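Local structure of phosphatidylethanolamine-binding protein (Plasmodium vivax, 2GZQ) at residues Glu16-Glu21 with His26-Glu31; Ser177-Ile182 with Met187-Phe192; Gly11-Glu16 with Phe192-Met197. The protein probably binds phosphatidylethanolamine and related phosphate-bearing ligands, as other members of its lipid-binding family do. One frame throughout, in Å; residues are numbered along the deposited sequence.

Interaction 1 of 3, residues Glu16-Glu21 with His26-Glu31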
ATOM      1  N   GLU A  16     -12.659 -13.051   5.630  1.00  9.04           N
ATOM      2  CA  GLU A  16     -13.526 -12.735   6.746  0.50 10.24           C
ATOM      3  C   GLU A  16     -12.959 -11.619   7.635  1.00  8.18           C
ATOM      4  O   GLU A  16     -13.711 -10.746   8.066  1.00  8.17           O
ATOM      5  CB  GLU A  16     -13.866 -13.989   7.543  0.50 14.07           C
ATOM      6  CG  GLU A  16     -12.784 -14.424   8.481  0.50 12.73           C
ATOM      7  CD  GLU A  16     -13.020 -13.929   9.885  0.50 12.17           C
ATOM      8  OE1 GLU A  16     -14.147 -13.473  10.172  0.50 26.18           O
ATOM      9  OE2 GLU A  16     -12.078 -14.002  10.702  0.50 23.35           O
ATOM     10  N   GLU A  17     -11.652 -11.621   7.878  1.00  3.07           N
ATOM     11  CA  GLU A  17     -10.988 -10.554   8.613  1.00  4.82           C
ATOM     12  C   GLU A  17     -11.180  -9.203   7.919  1.00  3.86           C
ATOM     13  O   GLU A  17     -11.464  -8.169   8.546  1.00  4.78           O
ATOM     14  CB  GLU A  17      -9.484 -10.881   8.596  1.00 10.44           C
ATOM     15  CG  GLU A  17      -8.690 -10.587   9.804  1.00 24.73           C
ATOM     16  CD  GLU A  17      -7.238 -11.024   9.634  1.00 11.66           C
ATOM     17  OE1 GLU A  17      -6.369 -10.346  10.223  1.00 17.84           O
ATOM     18  OE2 GLU A  17      -6.948 -12.050   8.940  1.00 10.27           O
ATOM     19  N   LEU A  18     -10.960  -9.201   6.621  1.00  2.00           N
ATOM     20  CA  LEU A  18     -11.100  -7.973   5.867  1.00  3.91           C
ATOM     21  C   LEU A  18     -12.531  -7.460   5.820  1.00  3.47           C
ATOM     22  O   LEU A  18     -12.764  -6.242   5.858  1.00  3.71           O
ATOM     23  CB  LEU A  18     -10.529  -8.135   4.462  1.00  3.79           C
ATOM     24  CG  LEU A  18      -9.027  -8.445   4.389  1.00  4.40           C
ATOM     25  CD1 LEU A  18      -8.507  -8.421   2.949  1.00  8.54           C
ATOM     26  CD2 LEU A  18      -8.197  -7.573   5.280  1.00  6.52           C
ATOM     27  N   LYS A  19     -13.495  -8.363   5.776  1.00  2.89           N
ATOM     28  CA  LYS A  19     -14.891  -7.956   5.856  1.00  2.03           C
ATOM     29  C   LYS A  19     -15.234  -7.395   7.220  1.00  3.25           C
ATOM     30  O   LYS A  19     -15.929  -6.391   7.324  1.00  2.70           O
ATOM     31  CB  LYS A  19     -15.795  -9.123   5.468  1.00  4.51           C
ATOM     32  CG  LYS A  19     -15.781  -9.438   3.961  1.00  4.88           C
ATOM     33  CD  LYS A  19     -16.752 -10.545   3.543  1.00 10.25           C
ATOM     34  CE  LYS A  19     -16.853 -10.692   2.011  1.00 12.45           C
ATOM     35  NZ  LYS A  19     -17.851 -11.722   1.552  1.00 13.85           N
ATOM     36  N   ARG A  20     -14.728  -8.000   8.280  1.00  2.61           N
ATOM     37  CA  ARG A  20     -15.022  -7.520   9.621  0.50  2.21           C
ATOM     38  C   ARG A  20     -14.632  -6.054   9.768  1.00  3.21           C
ATOM     39  O   ARG A  20     -15.345  -5.264  10.381  1.00  3.92           O
ATOM     40  CB  ARG A  20     -14.237  -8.360  10.615  0.50  2.01           C
ATOM     41  CG  ARG A  20     -14.513  -8.027  12.053  0.50  2.23           C
ATOM     42  CD  ARG A  20     -13.612  -8.827  12.946  0.50  4.77           C
ATOM     43  NE  ARG A  20     -12.273  -8.269  12.898  0.50  4.09           N
ATOM     44  CZ  ARG A  20     -11.147  -8.974  12.840  0.50  6.77           C
ATOM     45  NH1 ARG A  20     -11.182 -10.297  12.830  0.50  7.25           N
ATOM     46  NH2 ARG A  20      -9.986  -8.335  12.783  0.50  6.28           N
ATOM     47  N   GLU A  21     -13.454  -5.722   9.217  1.00  2.77           N
ATOM     48  CA  GLU A  21     -12.868  -4.380   9.329  1.00  3.46           C
ATOM     49  C   GLU A  21     -13.309  -3.427   8.226  1.00  3.69           C
ATOM     50  O   GLU A  21     -12.897  -2.259   8.202  1.00  5.49           O
ATOM     51  CB  GLU A  21     -11.341  -4.470   9.364  1.00  4.34           C
ATOM     52  CG  GLU A  21     -10.853  -5.344  10.495  1.00  6.96           C
ATOM     53  CD  GLU A  21     -11.192  -4.804  11.869  1.00  8.04           C
ATOM     54  OE1 GLU A  21     -11.270  -3.566  12.054  1.00  8.13           O
ATOM     55  OE2 GLU A  21     -11.415  -5.614  12.799  1.00  9.93           O
ATOM     56  N   HIS A  26     -14.363  -1.201   1.407  1.00  3.21           N
ATOM     57  CA  HIS A  26     -13.854   0.183   1.350  1.00  3.54           C
ATOM     58  C   HIS A  26     -12.565   0.299   0.564  1.00  3.27           C
ATOM     59  O   HIS A  26     -12.332   1.334  -0.081  1.00  5.26           O
ATOM     60  CB  HIS A  26     -13.623   0.762   2.727  1.00  3.03           C
ATOM     61  CG  HIS A  26     -14.870   0.971   3.488  1.00  4.54           C
ATOM     62  ND1 HIS A  26     -14.861   1.317   4.820  1.00  4.50           N
ATOM     63  CD2 HIS A  26     -16.169   0.890   3.121  1.00  5.44           C
ATOM     64  CE1 HIS A  26     -16.101   1.434   5.251  1.00  3.82           C
ATOM     65  NE2 HIS A  26     -16.912   1.186   4.230  1.00  4.87           N
ATOM     66  N   VAL A  27     -11.714  -0.724   0.647  1.00  2.78           N
ATOM     67  CA  VAL A  27     -10.466  -0.754  -0.098  1.00  3.32           C
ATOM     68  C   VAL A  27     -10.548  -1.701  -1.288  1.00  2.93           C
ATOM     69  O   VAL A  27     -10.166  -1.333  -2.398  1.00  3.54           O
ATOM     70  CB  VAL A  27      -9.286  -1.166   0.838  1.00  2.62           C
ATOM     71  CG1 VAL A  27      -8.008  -1.352   0.063  1.00  3.64           C
ATOM     72  CG2 VAL A  27      -9.110  -0.177   1.928  1.00  3.24           C
ATOM     73  N   PHE A  28     -11.023  -2.920  -1.049  1.00  3.82           N
ATOM     74  CA  PHE A  28     -11.252  -3.887  -2.105  1.00  3.03           C
ATOM     75  C   PHE A  28     -12.756  -4.084  -2.246  1.00  3.65           C
ATOM     76  O   PHE A  28     -13.420  -4.489  -1.277  1.00  5.03           O
ATOM     77  CB  PHE A  28     -10.661  -5.243  -1.721  1.00  4.19           C
ATOM     78  CG  PHE A  28      -9.181  -5.260  -1.494  1.00  4.48           C
ATOM     79  CD1 PHE A  28      -8.286  -4.635  -2.330  1.00  4.33           C
ATOM     80  CD2 PHE A  28      -8.685  -5.980  -0.435  1.00  5.20           C
ATOM     81  CE1 PHE A  28      -6.913  -4.729  -2.107  1.00  4.40           C
ATOM     82  CE2 PHE A  28      -7.319  -6.048  -0.200  1.00  9.30           C
ATOM     83  CZ  PHE A  28      -6.453  -5.415  -1.051  1.00  5.78           C
ATOM     84  N   PRO A  29     -13.346  -3.766  -3.398  1.00  3.26           N
ATOM     85  CA  PRO A  29     -14.810  -3.737  -3.440  0.70  7.01           C
ATOM     86  C   PRO A  29     -15.486  -5.082  -3.318  1.00  7.64           C
ATOM     87  O   PRO A  29     -16.675  -5.121  -3.008  1.00  9.31           O
ATOM     88  CB  PRO A  29     -15.132  -3.078  -4.783  0.70  9.25           C
ATOM     89  CG  PRO A  29     -13.880  -2.461  -5.250  0.70  4.67           C
ATOM     90  CD  PRO A  29     -12.751  -3.275  -4.646  0.70 11.02           C
ATOM     91  N   ASP A  30     -14.770  -6.177  -3.511  1.00  6.21           N
ATOM     92  CA  ASP A  30     -15.398  -7.501  -3.341  1.00  7.00           C
ATOM     93  C   ASP A  30     -14.420  -8.570  -2.832  1.00  6.14           C
ATOM     94  O   ASP A  30     -13.245  -8.323  -2.591  1.00  7.20           O
ATOM     95  CB  ASP A  30     -16.082  -7.970  -4.627  1.00 11.72           C
ATOM     96  CG  ASP A  30     -15.112  -8.230  -5.749  1.00 13.50           C
ATOM     97  OD1 ASP A  30     -14.098  -8.935  -5.539  1.00 12.51           O
ATOM     98  OD2 ASP A  30     -15.373  -7.738  -6.866  1.00 21.99           O
ATOM     99  N   GLU A  31     -14.932  -9.773  -2.690  1.00  7.39           N
ATOM    100  CA  GLU A  31     -14.292 -10.794  -1.902  1.00  6.45           C
ATOM    101  C   GLU A  31     -13.374 -11.660  -2.741  1.00  6.95           C
ATOM    102  O   GLU A  31     -12.866 -12.660  -2.247  1.00 13.13           O
ATOM    103  CB  GLU A  31     -15.384 -11.693  -1.328  1.00 13.50           C
ATOM    104  CG  GLU A  31     -16.205 -12.377  -2.419  1.00 19.67           C
ATOM    105  CD  GLU A  31     -17.666 -12.548  -2.047  1.00 29.84           C
ATOM    106  OE1 GLU A  31     -17.992 -12.397  -0.848  1.00 26.83           O
ATOM    107  OE2 GLU A  31     -18.484 -12.837  -2.955  1.00 31.58           O
TER
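Leu18 sets its CD1 methyl against the edge of the Phe28 ring, near the ring plane and 4.1 Å from CE2. In this member of the phosphatidylethanolamine-binding protein fold, helix 15-20 and the loop after helix 23-26 pack on strand 188-198. Leu18, on helix 15-20, is buried against Ile23 and Ile24 of helix 23-26 and against Trp194, while the Phe28 ring meets Phe192 edge to face. The side chain of Leu18 leaves the helix with CG anti to the carbonyl carbon (chi1 -62°), which turns its branched end to the ring. A second, outer point of contact lies near the surface. Lys19 stretches out beyond CG and crosses the bent side chain of Glu31, ending in a salt bridge from NZ to OE1; the modelled separation is unusually short, so its exact length is doubtful. Arg139 ties both segments to strand 138-148, with NH1 on the carbonyl O of Glu21 and NH2 on ND1 of His26. The inner contact is thus apolar and the outer one ionic. One bond back from NZ, Lys19 CE lies 3.8 Å from Glu31 CB.

Interaction 2 of 3, residues Ser177-Ile182 with Met187-Phe192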
ATOM      1  N   SER A 177      -8.795   5.218  -6.684  1.00  2.79           N
ATOM      2  CA  SER A 177      -8.418   4.183  -5.740  1.00  2.59           C
ATOM      3  C   SER A 177      -7.275   3.326  -6.232  1.00  3.24           C
ATOM      4  O   SER A 177      -7.083   3.175  -7.451  1.00  3.04           O
ATOM      5  CB  SER A 177      -9.600   3.279  -5.429  1.00  2.78           C
ATOM      6  OG  SER A 177      -9.966   2.498  -6.536  1.00  3.27           O
ATOM      7  N   ALA A 178      -6.552   2.745  -5.283  1.00  2.27           N
ATOM      8  CA  ALA A 178      -5.534   1.763  -5.608  1.00  2.00           C
ATOM      9  C   ALA A 178      -6.137   0.602  -6.393  1.00  2.00           C
ATOM     10  O   ALA A 178      -5.577   0.164  -7.378  1.00  2.04           O
ATOM     11  CB  ALA A 178      -4.891   1.264  -4.361  1.00  2.88           C
ATOM     12  N   TYR A 179      -7.284   0.100  -5.947  1.00  2.00           N
ATOM     13  CA  TYR A 179      -7.904  -1.029  -6.612  1.00  2.00           C
ATOM     14  C   TYR A 179      -8.180  -0.671  -8.082  1.00  2.10           C
ATOM     15  O   TYR A 179      -7.963  -1.475  -8.990  1.00  2.54           O
ATOM     16  CB  TYR A 179      -9.203  -1.402  -5.885  1.00  2.61           C
ATOM     17  CG  TYR A 179      -9.885  -2.588  -6.538  1.00  2.00           C
ATOM     18  CD1 TYR A 179     -10.885  -2.415  -7.485  1.00  3.86           C
ATOM     19  CD2 TYR A 179      -9.476  -3.889  -6.258  1.00  3.99           C
ATOM     20  CE1 TYR A 179     -11.466  -3.489  -8.111  1.00  5.52           C
ATOM     21  CE2 TYR A 179     -10.072  -4.969  -6.872  1.00  5.22           C
ATOM     22  CZ  TYR A 179     -11.053  -4.757  -7.801  1.00  4.23           C
ATOM     23  OH  TYR A 179     -11.686  -5.805  -8.424  1.00  9.06           O
ATOM     24  N   ASN A 180      -8.677   0.545  -8.316  1.00  2.00           N
ATOM     25  CA  ASN A 180      -8.954   0.948  -9.695  1.00  2.14           C
ATOM     26  C   ASN A 180      -7.684   0.903 -10.561  1.00  2.00           C
ATOM     27  O   ASN A 180      -7.697   0.390 -11.681  1.00  2.00           O
ATOM     28  CB  ASN A 180      -9.616   2.317  -9.737  1.00  2.00           C
ATOM     29  CG  ASN A 180     -10.120   2.669 -11.113  1.00  2.57           C
ATOM     30  OD1 ASN A 180     -10.718   1.839 -11.791  1.00  2.77           O
ATOM     31  ND2 ASN A 180      -9.927   3.918 -11.534  1.00  2.77           N
ATOM     32  N   VAL A 181      -6.601   1.453 -10.040  1.00  2.22           N
ATOM     33  CA  VAL A 181      -5.332   1.412 -10.750  1.00  2.42           C
ATOM     34  C   VAL A 181      -4.855  -0.001 -11.044  1.00  2.00           C
ATOM     35  O   VAL A 181      -4.447  -0.308 -12.151  1.00  2.00           O
ATOM     36  CB  VAL A 181      -4.262   2.205 -10.005  1.00  3.08           C
ATOM     37  CG1 VAL A 181      -2.895   2.002 -10.630  1.00  4.55           C
ATOM     38  CG2 VAL A 181      -4.625   3.693 -10.003  1.00  5.84           C
ATOM     39  N   ILE A 182      -4.993  -0.881 -10.066  1.00  2.00           N
ATOM     40  CA  ILE A 182      -4.593  -2.250 -10.230  1.00  2.00           C
ATOM     41  C   ILE A 182      -5.397  -2.929 -11.328  1.00  2.61           C
ATOM     42  O   ILE A 182      -4.854  -3.556 -12.242  1.00  2.55           O
ATOM     43  CB  ILE A 182      -4.715  -2.963  -8.876  1.00  2.58           C
ATOM     44  CG1 ILE A 182      -3.637  -2.445  -7.925  1.00  2.33           C
ATOM     45  CG2 ILE A 182      -4.684  -4.513  -9.024  1.00  4.36           C
ATOM     46  CD1 ILE A 182      -3.904  -2.756  -6.466  1.00  3.13           C
HETATM   47  N   MSE A 187      -3.321  -5.866 -13.341  1.00  3.84           N
HETATM   48  CA  MSE A 187      -2.432  -6.413 -12.333  0.50  3.13           C
HETATM   49  C   MSE A 187      -3.216  -7.372 -11.430  1.00  3.77           C
HETATM   50  O   MSE A 187      -4.428  -7.362 -11.437  1.00  6.68           O
HETATM   51  CB  MSE A 187      -1.803  -5.261 -11.538  0.50  2.00           C
HETATM   52  CG  MSE A 187      -0.907  -4.360 -12.378  0.50  2.00           C
HETATM   53 SE   MSE A 187      -0.537  -2.649 -11.438  0.30  6.24          SE
HETATM   54  CE  MSE A 187       0.853  -1.962 -12.569  0.50 18.62           C
ATOM     55  N   LYS A 188      -2.512  -8.192 -10.663  1.00  2.01           N
ATOM     56  CA  LYS A 188      -3.149  -9.187  -9.785  1.00  2.95           C
ATOM     57  C   LYS A 188      -2.788  -8.880  -8.331  1.00  2.00           C
ATOM     58  O   LYS A 188      -1.606  -8.926  -7.984  1.00  2.00           O
ATOM     59  CB  LYS A 188      -2.695 -10.619 -10.133  1.00  2.60           C
ATOM     60  CG  LYS A 188      -3.349 -11.658  -9.257  1.00  2.00           C
ATOM     61  CD  LYS A 188      -2.773 -13.056  -9.457  1.00  4.78           C
ATOM     62  CE  LYS A 188      -3.336 -14.003  -8.385  1.00  7.52           C
ATOM     63  NZ  LYS A 188      -4.603 -14.635  -8.808  1.00  9.39           N
ATOM     64  N   ILE A 189      -3.769  -8.634  -7.466  1.00  2.00           N
ATOM     65  CA  ILE A 189      -3.495  -8.442  -6.052  1.00  2.00           C
ATOM     66  C   ILE A 189      -3.121  -9.777  -5.449  1.00  2.00           C
ATOM     67  O   ILE A 189      -3.801 -10.782  -5.654  1.00  2.00           O
ATOM     68  CB  ILE A 189      -4.735  -7.897  -5.331  1.00  2.67           C
ATOM     69  CG1 ILE A 189      -5.039  -6.486  -5.849  1.00  3.40           C
ATOM     70  CG2 ILE A 189      -4.525  -7.885  -3.829  1.00  3.51           C
ATOM     71  CD1 ILE A 189      -6.430  -6.011  -5.548  1.00  5.78           C
ATOM     72  N   VAL A 190      -2.036  -9.802  -4.682  1.00  2.00           N
ATOM     73  CA  VAL A 190      -1.551 -11.039  -4.052  1.00  2.00           C
ATOM     74  C   VAL A 190      -1.245 -10.967  -2.559  1.00  2.00           C
ATOM     75  O   VAL A 190      -1.089 -11.984  -1.931  1.00  2.00           O
ATOM     76  CB  VAL A 190      -0.348 -11.625  -4.795  1.00  2.00           C
ATOM     77  CG1 VAL A 190      -0.669 -11.989  -6.241  1.00  2.00           C
ATOM     78  CG2 VAL A 190       0.873 -10.676  -4.729  1.00  2.00           C
ATOM     79  N   GLY A 191      -1.221  -9.760  -2.002  1.00  2.00           N
ATOM     80  CA  GLY A 191      -0.915  -9.591  -0.596  1.00  2.00           C
ATOM     81  C   GLY A 191      -1.478  -8.310  -0.056  1.00  2.00           C
ATOM     82  O   GLY A 191      -1.757  -7.365  -0.782  1.00  2.00           O
ATOM     83  N   PHE A 192      -1.636  -8.281   1.262  1.00  2.00           N
ATOM     84  CA  PHE A 192      -2.218  -7.130   1.945  1.00  2.00           C
ATOM     85  C   PHE A 192      -1.783  -7.108   3.400  1.00  2.10           C
ATOM     86  O   PHE A 192      -1.705  -8.163   4.048  1.00  4.06           O
ATOM     87  CB  PHE A 192      -3.740  -7.199   1.891  1.00  2.00           C
ATOM     88  CG  PHE A 192      -4.407  -5.959   2.415  1.00  2.00           C
ATOM     89  CD1 PHE A 192      -5.022  -5.933   3.680  1.00  2.00           C
ATOM     90  CD2 PHE A 192      -4.419  -4.800   1.664  1.00  2.00           C
ATOM     91  CE1 PHE A 192      -5.603  -4.779   4.163  1.00  2.07           C
ATOM     92  CE2 PHE A 192      -4.994  -3.649   2.160  1.00  2.00           C
ATOM     93  CZ  PHE A 192      -5.586  -3.644   3.412  1.00  2.00           C
TER
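Ile189 meets two side chains of helix 178-184 at about a right angle each, using different atoms for the two. Its CD1 tip comes obliquely to the Tyr179 ring, 3.8 Å from CD2 and 4.0 Å from CE2. Its CG1 instead rests against two methyls of Ile182, 3.8 Å from CG2 and 3.9 Å from CD1. Tyr179 reaches the strand because CG stands opposite the backbone N (chi1 180°), which carries the ring across although its CB does not aim there. On Ile182, CG2 also approaches Met187, a selenomethionine, at 3.9 Å from its CB. These contacts seat the helix on the six-stranded mixed sheet where strand 188-198 begins, an antiparallel neighbour of strand 138-148; Phe82 on strand 77-85 receives both Ala178 and Ile182. A little further along, Val190 and Gly191 both face Leu144 in a classic beta bulge. One fairly straight backbone bond closes the return from helix to strand, Met187 N to Ile182 O, 3.0 Å with an N-H...O angle of 163°, so the carbonyl near the end of the helix is taken up by the residue just before the strand. At the other end of the helix Ser177 is the N-cap, its OG accepting from Asn180 N at 2.9 Å.

Interaction 3 of 3, residues Gly11-Glu16 with Phe192-Met197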
ATOM      1  N   GLY A  11       0.017 -15.684   8.573  1.00 21.74           N
ATOM      2  CA  GLY A  11      -0.075 -15.605   7.126  1.00 14.98           C
ATOM      3  C   GLY A  11      -0.947 -14.444   6.688  1.00  8.66           C
ATOM      4  O   GLY A  11      -1.302 -13.579   7.488  1.00 11.68           O
ATOM      5  N   PRO A  12      -1.304 -14.422   5.399  1.00  7.28           N
ATOM      6  CA  PRO A  12      -2.091 -13.347   4.822  1.00  7.89           C
ATOM      7  C   PRO A  12      -3.426 -13.185   5.540  1.00  9.03           C
ATOM      8  O   PRO A  12      -3.984 -14.163   6.062  1.00  9.33           O
ATOM      9  CB  PRO A  12      -2.298 -13.808   3.378  1.00  8.55           C
ATOM     10  CG  PRO A  12      -1.130 -14.698   3.116  1.00  8.65           C
ATOM     11  CD  PRO A  12      -0.932 -15.426   4.390  1.00  7.74           C
ATOM     12  N   PRO A  13      -3.935 -11.949   5.607  0.50  6.65           N
ATOM     13  CA  PRO A  13      -5.297 -11.693   6.056  0.50  8.10           C
ATOM     14  C   PRO A  13      -6.302 -12.614   5.364  0.50  8.90           C
ATOM     15  O   PRO A  13      -6.128 -12.942   4.191  0.50 12.66           O
ATOM     16  CB  PRO A  13      -5.508 -10.231   5.661  0.50  7.87           C
ATOM     17  CG  PRO A  13      -4.114  -9.625   5.798  0.50  4.24           C
ATOM     18  CD  PRO A  13      -3.223 -10.708   5.251  0.50  5.82           C
ATOM     19  N   THR A  14      -7.341 -13.034   6.088  1.00  9.55           N
ATOM     20  CA  THR A  14      -8.425 -13.762   5.476  1.00  9.19           C
ATOM     21  C   THR A  14      -9.514 -12.812   4.994  1.00  9.33           C
ATOM     22  O   THR A  14      -9.625 -11.664   5.455  1.00  9.19           O
ATOM     23  CB  THR A  14      -9.038 -14.725   6.472  1.00 10.51           C
ATOM     24  OG1 THR A  14      -9.693 -13.973   7.495  1.00 10.76           O
ATOM     25  CG2 THR A  14      -7.980 -15.662   7.083  1.00 12.46           C
ATOM     26  N   ILE A  15     -10.331 -13.297   4.072  1.00  8.25           N
ATOM     27  CA  ILE A  15     -11.477 -12.526   3.595  1.00  8.38           C
ATOM     28  C   ILE A  15     -12.391 -12.119   4.734  1.00  9.65           C
ATOM     29  O   ILE A  15     -12.858 -10.981   4.807  1.00  9.29           O
ATOM     30  CB  ILE A  15     -12.235 -13.329   2.513  1.00  9.74           C
ATOM     31  CG1 ILE A  15     -11.344 -13.583   1.288  1.00 12.68           C
ATOM     32  CG2 ILE A  15     -13.485 -12.641   2.091  1.00 10.47           C
ATOM     33  CD1 ILE A  15     -10.850 -12.312   0.614  1.00 10.10           C
ATOM     34  N   GLU A  16     -12.659 -13.051   5.630  1.00  9.04           N
ATOM     35  CA  GLU A  16     -13.526 -12.735   6.746  0.50 10.24           C
ATOM     36  C   GLU A  16     -12.959 -11.619   7.635  1.00  8.18           C
ATOM     37  O   GLU A  16     -13.711 -10.746   8.066  1.00  8.17           O
ATOM     38  CB  GLU A  16     -13.866 -13.989   7.543  0.50 14.07           C
ATOM     39  CG  GLU A  16     -12.784 -14.424   8.481  0.50 12.73           C
ATOM     40  CD  GLU A  16     -13.020 -13.929   9.885  0.50 12.17           C
ATOM     41  OE1 GLU A  16     -14.147 -13.473  10.172  0.50 26.18           O
ATOM     42  OE2 GLU A  16     -12.078 -14.002  10.702  0.50 23.35           O
ATOM     43  N   PHE A 192      -1.636  -8.281   1.262  1.00  2.00           N
ATOM     44  CA  PHE A 192      -2.218  -7.130   1.945  1.00  2.00           C
ATOM     45  C   PHE A 192      -1.783  -7.108   3.400  1.00  2.10           C
ATOM     46  O   PHE A 192      -1.705  -8.163   4.048  1.00  4.06           O
ATOM     47  CB  PHE A 192      -3.740  -7.199   1.891  1.00  2.00           C
ATOM     48  CG  PHE A 192      -4.407  -5.959   2.415  1.00  2.00           C
ATOM     49  CD1 PHE A 192      -5.022  -5.933   3.680  1.00  2.00           C
ATOM     50  CD2 PHE A 192      -4.419  -4.800   1.664  1.00  2.00           C
ATOM     51  CE1 PHE A 192      -5.603  -4.779   4.163  1.00  2.07           C
ATOM     52  CE2 PHE A 192      -4.994  -3.649   2.160  1.00  2.00           C
ATOM     53  CZ  PHE A 192      -5.586  -3.644   3.412  1.00  2.00           C
ATOM     54  N   ASN A 193      -1.539  -5.919   3.942  1.00  2.00           N
ATOM     55  CA  ASN A 193      -1.438  -5.776   5.401  1.00  2.00           C
ATOM     56  C   ASN A 193      -1.881  -4.380   5.733  1.00  2.00           C
ATOM     57  O   ASN A 193      -1.954  -3.501   4.872  1.00  2.00           O
ATOM     58  CB  ASN A 193       0.000  -6.041   5.878  1.00  2.00           C
ATOM     59  CG  ASN A 193       0.071  -6.619   7.262  1.00  2.00           C
ATOM     60  OD1 ASN A 193      -0.828  -6.389   8.113  1.00  2.36           O
ATOM     61  ND2 ASN A 193       1.160  -7.355   7.516  1.00  4.02           N
ATOM     62  N   TRP A 194      -2.232  -4.154   6.996  1.00  2.00           N
ATOM     63  CA  TRP A 194      -2.687  -2.825   7.398  1.00  2.00           C
ATOM     64  C   TRP A 194      -2.517  -2.677   8.891  1.00  2.00           C
ATOM     65  O   TRP A 194      -2.334  -3.662   9.614  1.00  2.00           O
ATOM     66  CB  TRP A 194      -4.167  -2.575   6.979  1.00  2.00           C
ATOM     67  CG  TRP A 194      -5.196  -3.140   7.928  1.00  2.12           C
ATOM     68  CD1 TRP A 194      -5.971  -2.419   8.765  1.00  2.84           C
ATOM     69  CD2 TRP A 194      -5.558  -4.515   8.118  1.00  2.70           C
ATOM     70  NE1 TRP A 194      -6.805  -3.255   9.485  1.00  3.79           N
ATOM     71  CE2 TRP A 194      -6.582  -4.547   9.095  1.00  3.69           C
ATOM     72  CE3 TRP A 194      -5.127  -5.713   7.560  1.00  4.26           C
ATOM     73  CZ2 TRP A 194      -7.157  -5.754   9.547  1.00  6.73           C
ATOM     74  CZ3 TRP A 194      -5.713  -6.921   8.000  1.00  6.09           C
ATOM     75  CH2 TRP A 194      -6.707  -6.921   8.989  1.00  8.20           C
ATOM     76  N   CYS A 195      -2.617  -1.422   9.335  1.00  2.00           N
ATOM     77  CA  CYS A 195      -2.667  -1.090  10.752  1.00  2.00           C
ATOM     78  C   CYS A 195      -3.684   0.007  10.934  1.00  2.00           C
ATOM     79  O   CYS A 195      -4.222   0.523   9.957  1.00  2.00           O
ATOM     80  CB  CYS A 195      -1.267  -0.650  11.232  1.00  2.00           C
ATOM     81  SG  CYS A 195      -0.636   0.858  10.474  1.00  2.00           S
ATOM     82  N   GLN A 196      -3.969   0.338  12.196  1.00  2.00           N
ATOM     83  CA  GLN A 196      -4.808   1.477  12.525  1.00  2.00           C
ATOM     84  C   GLN A 196      -3.965   2.566  13.175  1.00  2.00           C
ATOM     85  O   GLN A 196      -3.172   2.288  14.074  1.00  2.00           O
ATOM     86  CB  GLN A 196      -5.901   1.037  13.482  1.00  2.02           C
ATOM     87  CG  GLN A 196      -6.924   0.024  12.957  1.00  7.35           C
ATOM     88  CD  GLN A 196      -7.857  -0.436  14.074  1.00 11.03           C
ATOM     89  OE1 GLN A 196      -8.875   0.186  14.319  1.00 14.18           O
ATOM     90  NE2 GLN A 196      -7.502  -1.524  14.754  1.00 15.97           N
HETATM   91  N   MSE A 197      -4.119   3.806  12.732  1.00  2.00           N
HETATM   92  CA  MSE A 197      -3.336   4.911  13.274  0.50  2.00           C
HETATM   93  C   MSE A 197      -4.253   6.073  13.583  1.00  2.00           C
HETATM   94  O   MSE A 197      -5.173   6.363  12.826  1.00  2.00           O
HETATM   95  CB  MSE A 197      -2.298   5.395  12.269  0.50  2.00           C
HETATM   96  CG  MSE A 197      -1.109   4.488  12.095  0.50  2.00           C
HETATM   97 SE   MSE A 197       0.217   5.237  10.870  0.70 22.03          SE
HETATM   98  CE  MSE A 197       1.223   6.240  12.094  0.50  5.73           C
TER
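Pro13 presses its pyrrolidine ring against strand 188-198, touching two alternate residues on the same side of the strand, Phe192 and Trp194. The closest approach is to backbone: in the conformer modelled here, CD of Pro13 lies 3.2 Å from the carbonyl O of Phe192, and CG of the same proline lies 3.3 Å from that oxygen. CG also meets both aromatic rings at their edges, near their planes, 3.8 Å from Trp194 CZ3 and 4.4 Å from Phe192 CD1. Trp194 offers the six-membered end of its indole because CG sits between the backbone N and the carbonyl carbon (chi1 83°), which brings the CZ3 edge to Pro13; proline and indole slide past each other in opposite directions. Leu18 of helix 15-20 packs on Pro13 and on both aromatics, completing the buried cluster. Asn193, also buried, bends back so that its OD1 accepts from Trp194 N at 2.9 Å, with a rather bent N-H...O angle of 135°; OD1 also accepts from His51 N, and ND2 reaches Met39 O, which should hold the amide still on the other side of the strand from the aromatics. Around this cluster the contact soon becomes looser. Thr14 is already exposed, as the arm leaves the side of the strand and enters helix 15-20. There Thr14 and Glu17 form a capping box: the threonine hydroxyl caps the backbone N of Glu17, whose OE2 takes up Thr14 N. No hydrogen bond joins the two segments. A proline nitrogen has no proton to give to the strand, so the N-terminal arm is held here by shape and apolar contact, and the Thr14 N-H and hydroxyl find their partners in Glu17.

Interaction 3 joins the two ends of the modelled chain, residues 11-16 with 192-197, and its span encloses interaction 1 and then interaction 2, which follow one another in sequence. Interactions 1 and 3 have centres about 9 Å apart and share helix 15-20; interactions 2 and 3 have centres about 14 Å apart and share Phe192 and strand 188-198. Interactions 1 and 2, about 13 Å apart, also touch: Phe28 CE1 lies 3.7 Å from Ile189 CD1, and Pro29 meets Tyr179. Strand 188-198 of the six-stranded sheet is therefore covered near its start by helix 178-184 and further on by the N-terminal segments, with Phe28 of the N-terminal part reaching both Ile189 and Phe192.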